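Local coordinates for protein aspartate semialdehyde dehydrogenase (PDB 4WOJ) that probably catalyses the NADPH-dependent reductive dephosphorylation of L-aspartyl-4-phosphate to L-aspartate-semialdehyde, a shared step in lysine, methionine and threonine biosynthesis, at residues F41-V46 and D62-D67; L182-L187 and V221-Y226; L273-Q278 and V349-L354; T281-Q286 and D341-C346. One frame throughout, in Å; residues are numbered along the deposited sequence.

Contact 1: residues F41-V46 and D62-D67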
loop_
_atom_site.group_PDB
_atom_site.type_symbol
_atom_site.label_atom_id
_atom_site.label_comp_id
_atom_site.label_asym_id
_atom_site.label_seq_id
_atom_site.Cartn_x
_atom_site.Cartn_y
_atom_site.Cartn_z
ATOM N N PHE B 41 -26.874 -26.297 -0.247
ATOM C CA PHE B 41 -27.992 -25.376 -0.163
ATOM C C PHE B 41 -27.869 -24.215 -1.106
ATOM O O PHE B 41 -26.775 -23.806 -1.502
ATOM C CB PHE B 41 -28.145 -24.853 1.241
ATOM C CG PHE B 41 -28.674 -25.866 2.178
ATOM C CD1 PHE B 41 -27.817 -26.667 2.898
ATOM C CD2 PHE B 41 -30.044 -26.050 2.309
ATOM C CE1 PHE B 41 -28.319 -27.608 3.779
ATOM C CE2 PHE B 41 -30.553 -26.997 3.177
ATOM C CZ PHE B 41 -29.687 -27.778 3.915
ATOM N N SER B 42 -29.022 -23.692 -1.485
ATOM C CA SER B 42 -29.054 -22.730 -2.558
ATOM C C SER B 42 -30.207 -21.789 -2.369
ATOM O O SER B 42 -31.117 -22.027 -1.569
ATOM C CB SER B 42 -29.160 -23.443 -3.910
ATOM O OG SER B 42 -28.589 -22.650 -4.926
ATOM N N THR B 43 -30.123 -20.685 -3.085
ATOM C CA THR B 43 -31.218 -19.733 -3.119
ATOM C C THR B 43 -31.723 -19.516 -4.524
ATOM O O THR B 43 -32.338 -18.506 -4.792
ATOM C CB THR B 43 -30.800 -18.365 -2.534
ATOM O OG1 THR B 43 -30.119 -18.573 -1.286
ATOM C CG2 THR B 43 -32.024 -17.468 -2.324
ATOM N N SER B 44 -31.475 -20.430 -5.442
ATOM C CA SER B 44 -32.121 -20.263 -6.739
ATOM C C SER B 44 -32.582 -21.558 -7.341
ATOM O O SER B 44 -33.779 -21.817 -7.407
ATOM C CB SER B 44 -31.249 -19.474 -7.733
ATOM O OG SER B 44 -30.149 -20.213 -8.233
ATOM N N GLN B 45 -31.643 -22.371 -7.790
ATOM C CA GLN B 45 -31.989 -23.541 -8.573
ATOM C C GLN B 45 -32.304 -24.706 -7.671
ATOM O O GLN B 45 -31.696 -25.778 -7.791
ATOM C CB GLN B 45 -30.822 -23.916 -9.498
ATOM C CG GLN B 45 -30.745 -23.087 -10.772
ATOM C CD GLN B 45 -31.876 -23.409 -11.751
ATOM O OE1 GLN B 45 -32.764 -24.209 -11.452
ATOM N NE2 GLN B 45 -31.842 -22.788 -12.924
ATOM N N VAL B 46 -33.245 -24.510 -6.758
ATOM C CA VAL B 46 -33.533 -25.550 -5.806
ATOM C C VAL B 46 -34.209 -26.697 -6.530
ATOM O O VAL B 46 -34.969 -26.488 -7.456
ATOM C CB VAL B 46 -34.401 -25.077 -4.633
ATOM C CG1 VAL B 46 -34.266 -26.059 -3.485
ATOM C CG2 VAL B 46 -33.979 -23.687 -4.201
ATOM N N ASP B 62 -33.091 -25.832 -0.219
ATOM C CA ASP B 62 -33.398 -24.400 -0.049
ATOM C C ASP B 62 -32.645 -23.788 1.147
ATOM O O ASP B 62 -32.774 -24.255 2.287
ATOM C CB ASP B 62 -34.921 -24.235 0.120
ATOM C CG ASP B 62 -35.389 -22.771 0.238
ATOM O OD1 ASP B 62 -34.602 -21.801 0.064
ATOM O OD2 ASP B 62 -36.602 -22.608 0.501
ATOM N N ALA B 63 -31.853 -22.751 0.858
ATOM C CA ALA B 63 -31.046 -22.061 1.877
ATOM C C ALA B 63 -31.918 -21.516 2.998
ATOM O O ALA B 63 -31.552 -21.579 4.165
ATOM C CB ALA B 63 -30.243 -20.941 1.239
ATOM N N TYR B 64 -33.083 -21.003 2.621
ATOM C CA TYR B 64 -34.019 -20.367 3.559
ATOM C C TYR B 64 -35.034 -21.322 4.180
ATOM O O TYR B 64 -35.785 -20.943 5.082
ATOM C CB TYR B 64 -34.724 -19.190 2.882
ATOM C CG TYR B 64 -33.753 -18.082 2.569
ATOM C CD1 TYR B 64 -33.332 -17.195 3.564
ATOM C CD2 TYR B 64 -33.205 -17.955 1.298
ATOM C CE1 TYR B 64 -32.404 -16.205 3.287
ATOM C CE2 TYR B 64 -32.289 -16.967 1.012
ATOM C CZ TYR B 64 -31.890 -16.095 2.000
ATOM O OH TYR B 64 -30.970 -15.111 1.689
ATOM N N SER B 65 -35.067 -22.562 3.713
ATOM C CA SER B 65 -35.957 -23.527 4.346
ATOM C C SER B 65 -35.355 -23.917 5.669
ATOM O O SER B 65 -34.273 -24.511 5.711
ATOM C CB SER B 65 -36.178 -24.779 3.513
ATOM O OG SER B 65 -36.603 -25.841 4.354
ATOM N N ILE B 66 -36.088 -23.614 6.729
ATOM C CA ILE B 66 -35.649 -23.861 8.105
ATOM C C ILE B 66 -35.735 -25.338 8.503
ATOM O O ILE B 66 -35.071 -25.777 9.445
ATOM C CB ILE B 66 -36.494 -23.033 9.094
ATOM C CG1 ILE B 66 -36.358 -21.537 8.785
ATOM C CG2 ILE B 66 -36.106 -23.337 10.540
ATOM C CD1 ILE B 66 -34.940 -20.996 8.895
ATOM N N ASP B 67 -36.573 -26.093 7.810
ATOM C CA ASP B 67 -36.745 -27.507 8.140
ATOM C C ASP B 67 -35.568 -28.298 7.618
ATOM O O ASP B 67 -35.017 -29.126 8.311
ATOM C CB ASP B 67 -38.045 -28.072 7.547
ATOM C CG ASP B 67 -39.227 -27.943 8.493
ATOM O OD1 ASP B 67 -39.338 -26.897 9.176
ATOM O OD2 ASP B 67 -40.047 -28.889 8.543
#
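Ser42 and Ala63 are joined by the one hydrogen bond across this contact, Ala63 N to Ser42 O at 2.6 Å. The donor is tilted 23° from the carbonyl plane. Ser42 also forms a parallel bridge with Asp62. Beside this bond the Phe41 ring turns its edge to segment 62-67: its CD2 lies 3.3 Å from Asp62 O. The Phe41 CB packs against the Ala63 methyl group. Thr43 lies at an angle across Tyr64. With Thr43 OG1 beside the backbone N (chi1 -48°), CG2 swings anti to that N and meets the edge of the Tyr64 ring at CE2, 3.4 Å away. Thr43 OG1 faces the Ala63 CB at 3.5 Å. Val46 comes back after the turn, and its CG1 rests on Asp62 N and CB.

The second shell shapes the segment 62-67. Asp62 OD1 accepts from Tyr64 N at 3.1 Å, an Asx turn in which the N-H comes from above the carboxylate plane. Ser65 follows as N-cap, its OG bonded to Gln68 N. The Ser42 hydroxyl pairs with Arg16, and the Tyr64 ring stands edge-to-face with Tyr83.

The contact lies at one border of the parallel sheet of the NAD-binding domain. It joins strand 36-42 to the short outermost strand 61-62. Helix 66-70 lies against Phe41, and helix 81-93 packs against Tyr64 and Ile66.

Contact 2: residues L182-L187 and V221-Y226; sequences LQQTSL and VQTLAY
Gln184 reaches from its helix to the backbone of Leu224 and Ala225. Its OE1 accepts from Leu224 N at 3.0 Å, with an N-H...O angle of 143°. The donor approaches from 34° outside the plane of the amide carbonyl. The same oxygen takes a second, weak bond from Ala225 N at 3.4 Å. Two successive backbone N-H groups of a loop thus share one side-chain oxygen. Gln184 can span the gap because its chain is extended beyond CG (chi2 164°). The other end of the amide is held too: NE2 donates to Pro216 O and Thr220 OG1, which fixes the rotation of the group.

The helix is 175-191 of the dimerisation domain, and the partner is the irregular chain between helices 198-209 and 242-255. Gln184 therefore ties down the buried part of the loop, Thr223 to Ala225. Leu224 on this loop has its side chain about 10 Å from that of His276, the predicted proton acceptor.

Further contacts lie beside the amide. Thr223 CG2 lies 3.5 Å from Gln184 OE1, the two side chains running alongside and pointing opposite ways. Thr223 OG1 bonds to Ser209 O. At the next helix residue, Thr185 OG1 lies 3.5 Å from Ala225 CB; its polar partner is Leu181 O within the helix. Thr185 also packs on Thr185 of the second subunit, and Tyr226 touches that same residue.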
loop_
_atom_site.group_PDB
_atom_site.type_symbol
_atom_site.label_atom_id
_atom_site.label_comp_id
_atom_site.label_asym_id
_atom_site.label_seq_id
_atom_site.Cartn_x
_atom_site.Cartn_y
_atom_site.Cartn_z
ATOM N N LEU B 182 -11.516 -5.199 -12.688
ATOM C CA LEU B 182 -10.993 -5.691 -13.991
ATOM C C LEU B 182 -11.546 -4.851 -15.110
ATOM O O LEU B 182 -10.846 -4.491 -16.020
ATOM C CB LEU B 182 -11.318 -7.155 -14.237
ATOM C CG LEU B 182 -10.642 -8.164 -13.304
ATOM C CD1 LEU B 182 -11.268 -9.534 -13.468
ATOM C CD2 LEU B 182 -9.141 -8.200 -13.539
ATOM N N GLN B 183 -12.801 -4.484 -14.995
ATOM C CA GLN B 183 -13.450 -3.725 -16.052
ATOM C C GLN B 183 -12.997 -2.261 -16.127
ATOM O O GLN B 183 -12.699 -1.736 -17.205
ATOM C CB GLN B 183 -14.949 -3.838 -15.877
ATOM C CG GLN B 183 -15.728 -2.775 -16.589
ATOM C CD GLN B 183 -17.039 -3.327 -17.020
ATOM O OE1 GLN B 183 -17.857 -3.701 -16.184
ATOM N NE2 GLN B 183 -17.236 -3.433 -18.346
ATOM N N GLN B 184 -12.960 -1.587 -14.992
ATOM C CA GLN B 184 -12.365 -0.241 -14.949
ATOM C C GLN B 184 -11.050 -0.250 -15.717
ATOM O O GLN B 184 -10.835 0.546 -16.599
ATOM C CB GLN B 184 -12.105 0.207 -13.517
ATOM C CG GLN B 184 -13.359 0.454 -12.710
ATOM C CD GLN B 184 -13.078 0.507 -11.210
ATOM O OE1 GLN B 184 -11.910 0.443 -10.791
ATOM N NE2 GLN B 184 -14.158 0.607 -10.383
ATOM N N THR B 185 -10.190 -1.191 -15.374
ATOM C CA THR B 185 -8.844 -1.290 -15.949
ATOM C C THR B 185 -8.868 -1.562 -17.460
ATOM O O THR B 185 -8.014 -1.100 -18.218
ATOM C CB THR B 185 -8.078 -2.426 -15.251
ATOM O OG1 THR B 185 -8.346 -2.360 -13.853
ATOM C CG2 THR B 185 -6.606 -2.329 -15.485
ATOM N N SER B 186 -9.855 -2.337 -17.872
ATOM C CA SER B 186 -10.034 -2.675 -19.280
ATOM C C SER B 186 -10.378 -1.447 -20.078
ATOM O O SER B 186 -9.712 -1.132 -21.064
ATOM C CB SER B 186 -11.127 -3.720 -19.453
ATOM O OG SER B 186 -11.539 -3.773 -20.817
ATOM N N LEU B 187 -11.404 -0.742 -19.624
ATOM C CA LEU B 187 -11.870 0.478 -20.297
ATOM C C LEU B 187 -10.818 1.582 -20.382
ATOM O O LEU B 187 -10.585 2.146 -21.460
ATOM C CB LEU B 187 -13.101 1.024 -19.595
ATOM C CG LEU B 187 -14.321 0.088 -19.598
ATOM C CD1 LEU B 187 -15.390 0.603 -18.645
ATOM C CD2 LEU B 187 -14.878 -0.062 -21.016
ATOM N N VAL B 221 -17.117 2.338 -5.301
ATOM C CA VAL B 221 -17.470 3.702 -4.891
ATOM C C VAL B 221 -16.709 4.764 -5.681
ATOM O O VAL B 221 -17.308 5.735 -6.162
ATOM C CB VAL B 221 -17.252 3.899 -3.379
ATOM C CG1 VAL B 221 -17.934 5.179 -2.912
ATOM C CG2 VAL B 221 -17.801 2.721 -2.604
ATOM N N GLN B 222 -15.385 4.573 -5.799
ATOM C CA GLN B 222 -14.540 5.328 -6.735
ATOM C C GLN B 222 -13.757 4.345 -7.559
ATOM O O GLN B 222 -13.697 3.177 -7.254
ATOM C CB GLN B 222 -13.580 6.258 -6.003
ATOM C CG GLN B 222 -14.241 7.201 -4.993
ATOM C CD GLN B 222 -14.921 8.421 -5.624
ATOM O OE1 GLN B 222 -14.831 8.675 -6.836
ATOM N NE2 GLN B 222 -15.607 9.184 -4.790
ATOM N N THR B 223 -13.159 4.819 -8.625
ATOM C CA THR B 223 -12.319 3.956 -9.407
ATOM C C THR B 223 -11.102 3.478 -8.583
ATOM O O THR B 223 -10.363 4.287 -8.029
ATOM C CB THR B 223 -11.849 4.675 -10.675
ATOM O OG1 THR B 223 -12.988 5.009 -11.481
ATOM C CG2 THR B 223 -10.929 3.782 -11.448
ATOM N N LEU B 224 -10.899 2.163 -8.524
ATOM C CA LEU B 224 -9.750 1.566 -7.824
ATOM C C LEU B 224 -8.527 1.430 -8.736
ATOM O O LEU B 224 -7.384 1.487 -8.277
ATOM C CB LEU B 224 -10.155 0.206 -7.235
ATOM C CG LEU B 224 -9.120 -0.639 -6.486
ATOM C CD1 LEU B 224 -8.454 0.172 -5.394
ATOM C CD2 LEU B 224 -9.749 -1.899 -5.902
ATOM N N ALA B 225 -8.752 1.286 -10.034
ATOM C CA ALA B 225 -7.622 1.139 -10.972
ATOM C C ALA B 225 -6.742 2.399 -10.981
ATOM O O ALA B 225 -7.259 3.511 -11.023
ATOM C CB ALA B 225 -8.112 0.835 -12.390
ATOM N N TYR B 226 -5.426 2.192 -10.981
ATOM C CA TYR B 226 -4.435 3.266 -10.822
ATOM C C TYR B 226 -4.768 4.129 -9.623
ATOM O O TYR B 226 -4.561 5.346 -9.626
ATOM C CB TYR B 226 -4.332 4.130 -12.074
ATOM C CG TYR B 226 -3.968 3.338 -13.325
ATOM C CD1 TYR B 226 -2.710 2.764 -13.479
ATOM C CD2 TYR B 226 -4.889 3.179 -14.351
ATOM C CE1 TYR B 226 -2.393 2.032 -14.616
ATOM C CE2 TYR B 226 -4.577 2.474 -15.491
ATOM C CZ TYR B 226 -3.336 1.895 -15.625
ATOM O OH TYR B 226 -3.058 1.196 -16.784
#

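Contact 3: residues L273-Q278 and V349-L354; sequences LRSHSQ and VGDQLL
Arg274 and Asp351 form a buried salt bridge. Arg274 grips the carboxylate side-on, with NE to OD2 at 2.7 Å and NH2 to OD1 at 2.9 Å. The two planes are turned 56° apart. NE uses the syn lone pair of OD2, while OD1 lies almost in the guanidinium plane. The Arg274 chain bends at chi3 (-49°), which turns the group onto the acid. Asp351 OD1 also accepts from Leu354 N through its anti lone pair, a capping bond, and Gly325 N donates to OD2. Several donors probably favour the charged form of this acid. Another polar end, Gln352 OE1, bonds to Ser171 OG.

The backbones pair as antiparallel strands. His276 and Gly350 are the hydrogen-bonded pair, with His276 N to Gly350 O at 2.8 Å and Gly350 N to His276 O at 3.1 Å. Gln352 N donates to Arg274 O at 2.6 Å, beyond the strand end. These are central strands 275-284 and 343-351 of the mixed sheet in the dimerisation domain. His276, the predicted proton acceptor, sits on strand 275-284 with its side chain about 4 Å from that of Cys141, the predicted acyl-thioester residue.

Packing adds the rest. Gln352 CB makes a CH-pi contact over one face of the His276 ring, 3.9 Å from its centroid. Leu353 CD1 covers one face of the Arg274 guanidinium. On the sheet face of Ser275, Ser277 and Val349, Val349 CG2 lies 3.6 Å from Ser277 OG.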
loop_
_atom_site.group_PDB
_atom_site.type_symbol
_atom_site.label_atom_id
_atom_site.label_comp_id
_atom_site.label_asym_id
_atom_site.label_seq_id
_atom_site.Cartn_x
_atom_site.Cartn_y
_atom_site.Cartn_z
ATOM N N LEU B 273 -5.709 -8.411 -6.714
ATOM C CA LEU B 273 -6.836 -9.273 -6.874
ATOM C C LEU B 273 -7.158 -10.197 -5.689
ATOM O O LEU B 273 -8.313 -10.197 -5.272
ATOM C CB LEU B 273 -6.690 -10.030 -8.166
ATOM C CG LEU B 273 -6.757 -9.157 -9.450
ATOM C CD1 LEU B 273 -6.367 -9.968 -10.688
ATOM C CD2 LEU B 273 -8.112 -8.501 -9.690
ATOM N N ARG B 274 -6.221 -10.992 -5.160
ATOM C CA ARG B 274 -6.583 -11.912 -4.066
ATOM C C ARG B 274 -5.610 -12.064 -2.914
ATOM O O ARG B 274 -5.904 -12.778 -1.967
ATOM C CB ARG B 274 -6.964 -13.305 -4.573
ATOM C CG ARG B 274 -6.145 -13.842 -5.726
ATOM C CD ARG B 274 -6.522 -15.274 -6.039
ATOM N NE ARG B 274 -6.564 -16.166 -4.895
ATOM C CZ ARG B 274 -7.075 -17.402 -4.922
ATOM N NH1 ARG B 274 -7.605 -17.893 -6.059
ATOM N NH2 ARG B 274 -7.060 -18.164 -3.817
ATOM N N SER B 275 -4.508 -11.337 -2.940
ATOM C CA SER B 275 -3.575 -11.403 -1.869
ATOM C C SER B 275 -3.494 -10.105 -1.046
ATOM O O SER B 275 -3.380 -9.026 -1.621
ATOM C CB SER B 275 -2.222 -11.771 -2.416
ATOM O OG SER B 275 -2.147 -13.169 -2.530
ATOM N N HIS B 276 -3.627 -10.220 0.285
ATOM C CA HIS B 276 -3.476 -9.052 1.164
ATOM C C HIS B 276 -2.053 -8.931 1.560
ATOM O O HIS B 276 -1.449 -9.924 1.920
ATOM C CB HIS B 276 -4.332 -9.129 2.407
ATOM C CG HIS B 276 -5.796 -8.971 2.130
ATOM N ND1 HIS B 276 -6.284 -8.604 0.899
ATOM C CD2 HIS B 276 -6.878 -9.128 2.925
ATOM C CE1 HIS B 276 -7.600 -8.545 0.945
ATOM N NE2 HIS B 276 -7.986 -8.864 2.162
ATOM N N SER B 277 -1.519 -7.725 1.425
ATOM C CA SER B 277 -0.203 -7.447 1.885
ATOM C C SER B 277 -0.269 -6.514 3.104
ATOM O O SER B 277 -1.245 -5.803 3.324
ATOM C CB SER B 277 0.670 -6.853 0.801
ATOM O OG SER B 277 0.558 -7.567 -0.399
ATOM N N GLN B 278 0.782 -6.545 3.893
ATOM C CA GLN B 278 0.824 -5.838 5.172
ATOM C C GLN B 278 2.248 -5.516 5.532
ATOM O O GLN B 278 3.059 -6.416 5.650
ATOM C CB GLN B 278 0.256 -6.725 6.299
ATOM C CG GLN B 278 -1.248 -6.780 6.350
ATOM C CD GLN B 278 -1.825 -7.570 7.488
ATOM O OE1 GLN B 278 -2.077 -8.746 7.371
ATOM N NE2 GLN B 278 -2.128 -6.887 8.580
ATOM N N VAL B 349 2.682 -11.127 3.035
ATOM C CA VAL B 349 1.693 -11.292 1.999
ATOM C C VAL B 349 1.076 -12.684 2.131
ATOM O O VAL B 349 1.795 -13.673 2.302
ATOM C CB VAL B 349 2.322 -11.231 0.606
ATOM C CG1 VAL B 349 1.254 -11.339 -0.486
ATOM C CG2 VAL B 349 3.129 -9.956 0.437
ATOM N N GLY B 350 -0.254 -12.749 2.047
ATOM C CA GLY B 350 -0.979 -14.024 1.979
ATOM C C GLY B 350 -2.291 -13.919 1.266
ATOM O O GLY B 350 -2.775 -12.821 0.990
ATOM N N ASP B 351 -2.874 -15.069 0.947
ATOM C CA ASP B 351 -4.021 -15.152 0.044
ATOM C C ASP B 351 -5.322 -14.952 0.781
ATOM O O ASP B 351 -5.647 -15.718 1.681
ATOM C CB ASP B 351 -4.072 -16.517 -0.618
ATOM C CG ASP B 351 -5.152 -16.602 -1.681
ATOM O OD1 ASP B 351 -6.327 -16.854 -1.347
ATOM O OD2 ASP B 351 -4.813 -16.336 -2.843
ATOM N N GLN B 352 -6.087 -13.956 0.379
ATOM C CA GLN B 352 -7.295 -13.587 1.095
ATOM C C GLN B 352 -8.308 -14.693 1.160
ATOM O O GLN B 352 -8.950 -14.885 2.191
ATOM C CB GLN B 352 -7.931 -12.347 0.459
ATOM C CG GLN B 352 -9.109 -11.794 1.222
ATOM C CD GLN B 352 -10.434 -12.236 0.662
ATOM O OE1 GLN B 352 -10.655 -12.173 -0.545
ATOM N NE2 GLN B 352 -11.345 -12.669 1.540
ATOM N N LEU B 353 -8.471 -15.395 0.043
ATOM C CA LEU B 353 -9.500 -16.415 -0.107
ATOM C C LEU B 353 -9.233 -17.689 0.654
ATOM O O LEU B 353 -10.147 -18.355 1.088
ATOM C CB LEU B 353 -9.691 -16.704 -1.583
ATOM C CG LEU B 353 -10.307 -15.502 -2.312
ATOM C CD1 LEU B 353 -10.343 -15.684 -3.805
ATOM C CD2 LEU B 353 -11.725 -15.232 -1.837
ATOM N N LEU B 354 -7.975 -18.031 0.844
ATOM C CA LEU B 354 -7.608 -19.284 1.480
ATOM C C LEU B 354 -7.378 -19.070 2.993
ATOM O O LEU B 354 -8.276 -19.190 3.807
ATOM C CB LEU B 354 -6.327 -19.812 0.838
ATOM C CG LEU B 354 -6.393 -20.295 -0.589
ATOM C CD1 LEU B 354 -5.030 -20.464 -1.219
ATOM C CD2 LEU B 354 -7.142 -21.612 -0.683
#

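Contact 4: residues T281-Q286 and D341-C346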
loop_
_atom_site.group_PDB
_atom_site.type_symbol
_atom_site.label_atom_id
_atom_site.label_comp_id
_atom_site.label_asym_id
_atom_site.label_seq_id
_atom_site.Cartn_x
_atom_site.Cartn_y
_atom_site.Cartn_z
ATOM N N THR B 281 4.852 -3.123 11.854
ATOM C CA THR B 281 5.843 -2.567 12.773
ATOM C C THR B 281 5.467 -3.091 14.132
ATOM O O THR B 281 4.393 -2.811 14.648
ATOM C CB THR B 281 5.855 -1.048 12.712
ATOM O OG1 THR B 281 6.105 -0.633 11.353
ATOM C CG2 THR B 281 6.939 -0.473 13.598
ATOM N N VAL B 282 6.325 -3.935 14.672
ATOM C CA VAL B 282 5.985 -4.735 15.848
ATOM C C VAL B 282 6.898 -4.342 16.994
ATOM O O VAL B 282 8.136 -4.353 16.821
ATOM C CB VAL B 282 6.162 -6.229 15.606
ATOM C CG1 VAL B 282 5.648 -7.008 16.788
ATOM C CG2 VAL B 282 5.404 -6.674 14.346
ATOM N N LYS B 283 6.293 -3.974 18.136
ATOM C CA LYS B 283 7.063 -3.679 19.344
ATOM C C LYS B 283 7.065 -4.943 20.176
ATOM O O LYS B 283 6.025 -5.526 20.421
ATOM C CB LYS B 283 6.449 -2.552 20.135
ATOM C CG LYS B 283 7.261 -2.181 21.362
ATOM C CD LYS B 283 6.601 -1.065 22.138
ATOM C CE LYS B 283 7.577 -0.398 23.072
ATOM N NZ LYS B 283 8.481 0.520 22.326
ATOM N N LEU B 284 8.255 -5.369 20.582
ATOM C CA LEU B 284 8.428 -6.589 21.372
ATOM C C LEU B 284 8.409 -6.331 22.871
ATOM O O LEU B 284 8.616 -5.216 23.316
ATOM C CB LEU B 284 9.735 -7.293 20.967
ATOM C CG LEU B 284 9.784 -7.853 19.525
ATOM C CD1 LEU B 284 11.151 -8.404 19.230
ATOM C CD2 LEU B 284 8.739 -8.926 19.291
ATOM N N ARG B 285 8.169 -7.365 23.657
ATOM C CA ARG B 285 8.261 -7.218 25.111
ATOM C C ARG B 285 9.710 -7.271 25.598
ATOM O O ARG B 285 9.992 -6.883 26.711
ATOM C CB ARG B 285 7.474 -8.305 25.840
ATOM C CG ARG B 285 5.996 -8.297 25.567
ATOM C CD ARG B 285 5.248 -9.065 26.634
ATOM N NE ARG B 285 3.941 -9.524 26.156
ATOM C CZ ARG B 285 2.873 -8.750 26.018
ATOM N NH1 ARG B 285 2.933 -7.446 26.306
ATOM N NH2 ARG B 285 1.730 -9.283 25.600
ATOM N N GLN B 286 10.596 -7.801 24.773
ATOM C CA GLN B 286 12.005 -7.986 25.081
ATOM C C GLN B 286 12.796 -7.650 23.852
ATOM O O GLN B 286 12.356 -7.930 22.739
ATOM C CB GLN B 286 12.303 -9.456 25.310
ATOM C CG GLN B 286 11.937 -10.033 26.667
ATOM C CD GLN B 286 11.781 -11.541 26.604
ATOM O OE1 GLN B 286 12.409 -12.209 25.774
ATOM N NE2 GLN B 286 10.933 -12.087 27.469
ATOM N N ASP B 341 14.920 0.243 20.221
ATOM C CA ASP B 341 15.704 -1.005 20.279
ATOM C C ASP B 341 14.834 -2.270 20.310
ATOM O O ASP B 341 15.328 -3.341 20.016
ATOM C CB ASP B 341 16.682 -0.989 21.468
ATOM C CG ASP B 341 15.999 -0.655 22.798
ATOM O OD1 ASP B 341 15.014 0.123 22.795
ATOM O OD2 ASP B 341 16.459 -1.155 23.858
ATOM N N ASP B 342 13.558 -2.139 20.685
ATOM C CA ASP B 342 12.637 -3.279 20.745
ATOM C C ASP B 342 11.622 -3.395 19.574
ATOM O O ASP B 342 10.749 -4.235 19.587
ATOM C CB ASP B 342 11.913 -3.320 22.096
ATOM C CG ASP B 342 11.251 -2.006 22.472
ATOM O OD1 ASP B 342 11.145 -1.134 21.599
ATOM O OD2 ASP B 342 10.818 -1.854 23.661
ATOM N N ILE B 343 11.740 -2.548 18.566
ATOM C CA ILE B 343 10.780 -2.562 17.472
ATOM C C ILE B 343 11.435 -3.178 16.274
ATOM O O ILE B 343 12.566 -2.889 15.997
ATOM C CB ILE B 343 10.270 -1.138 17.138
ATOM C CG1 ILE B 343 9.481 -0.595 18.338
ATOM C CG2 ILE B 343 9.441 -1.154 15.856
ATOM C CD1 ILE B 343 9.052 0.844 18.195
ATOM N N PHE B 344 10.746 -4.066 15.594
ATOM C CA PHE B 344 11.210 -4.516 14.250
ATOM C C PHE B 344 10.149 -4.284 13.204
ATOM O O PHE B 344 8.991 -4.079 13.517
ATOM C CB PHE B 344 11.671 -5.977 14.231
ATOM C CG PHE B 344 10.557 -6.981 14.132
ATOM C CD1 PHE B 344 9.936 -7.456 15.273
ATOM C CD2 PHE B 344 10.222 -7.557 12.906
ATOM C CE1 PHE B 344 8.939 -8.405 15.204
ATOM C CE2 PHE B 344 9.217 -8.491 12.832
ATOM C CZ PHE B 344 8.561 -8.912 13.976
ATOM N N HIS B 345 10.593 -4.268 11.959
ATOM C CA HIS B 345 9.705 -4.158 10.785
ATOM C C HIS B 345 9.772 -5.400 9.942
ATOM O O HIS B 345 10.813 -6.055 9.878
ATOM C CB HIS B 345 10.155 -3.014 9.893
ATOM C CG HIS B 345 10.343 -1.719 10.620
ATOM N ND1 HIS B 345 9.303 -0.854 10.891
ATOM C CD2 HIS B 345 11.455 -1.134 11.126
ATOM C CE1 HIS B 345 9.765 0.206 11.520
ATOM N NE2 HIS B 345 11.069 0.067 11.661
ATOM N N CYS B 346 8.671 -5.700 9.258
ATOM C CA CYS B 346 8.625 -6.739 8.266
ATOM C C CYS B 346 7.449 -6.437 7.393
ATOM O O CYS B 346 6.711 -5.529 7.697
ATOM C CB CYS B 346 8.481 -8.132 8.872
ATOM S SG CYS B 346 7.062 -8.376 9.936
HETATM O O HOH W 1 9.225 -3.169 25.252
#
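Lys283 packs against Ile343 and reaches Asp342 with its tip. Its CB lies 4.0 Å from Ile343 CG1, and CG passes close to the same atom and to Asp342 OD1. CE then comes near both carboxylate oxygens. The chain is extended until it bends at chi4 (77°), which brings NZ to Asp342 OD1 at 3.2 Å. NZ meets OD1 on the syn side, 28° out of the carboxylate plane, in a salt bridge. The other oxygen, OD2, binds a water that also reaches Leu284 O.

Lys283 and Ile343 are a non-hydrogen-bonded pair of the antiparallel strands 275-284 and 343-351, in the mixed sheet of the dimerisation domain. Val282 and Phe344 exchange two backbone hydrogen bonds. Leu284 N bonds to Asp342 O at 2.9 Å.

On the face of Val282 and Phe344, the Phe344 CE1 lies 3.6 Å from Val282 CB. Leu284 CD2 comes to the edge of the same ring, and helix 290-298 covers this face through Ile293 and Ile297. On the face of Thr281, Lys283, Ile343 and His345, His345 ND1 donates to Thr281 OG1 at 3.2 Å, with the hydroxyl near the ring plane. The other ring nitrogen, NE2, bonds to Ser337 OG. Thr281 CG2 touches Ile343 CG2 at 3.4 Å. Thr281 OG1 also pairs with Asn163 of the second subunit, so the Thr281-His345 end of this face meets that subunit.

How the contacts relate
From the N terminus, contact 1 closes first, a short loop of 15 residues inside the NAD-binding domain, joining strand 36-42 to strand 61-62. The other three follow in the dimerisation domain. Contact 2 closes a loop of 33 residues, tying helix 175-191 to the irregular segment 221-226. Contact 3 opens next and closes a loop of 70 residues. Contact 4 is nested inside that loop, further along the same two strands, 275-284 and 343-351. No loops cross. Contacts 2 and 3 touch through Leu182 and Leu273. Contacts 1 and 4 lie on opposite sides of the chain's centre, their centres about 50 Å apart. Contacts 2, 3 and 4 all reach the second subunit.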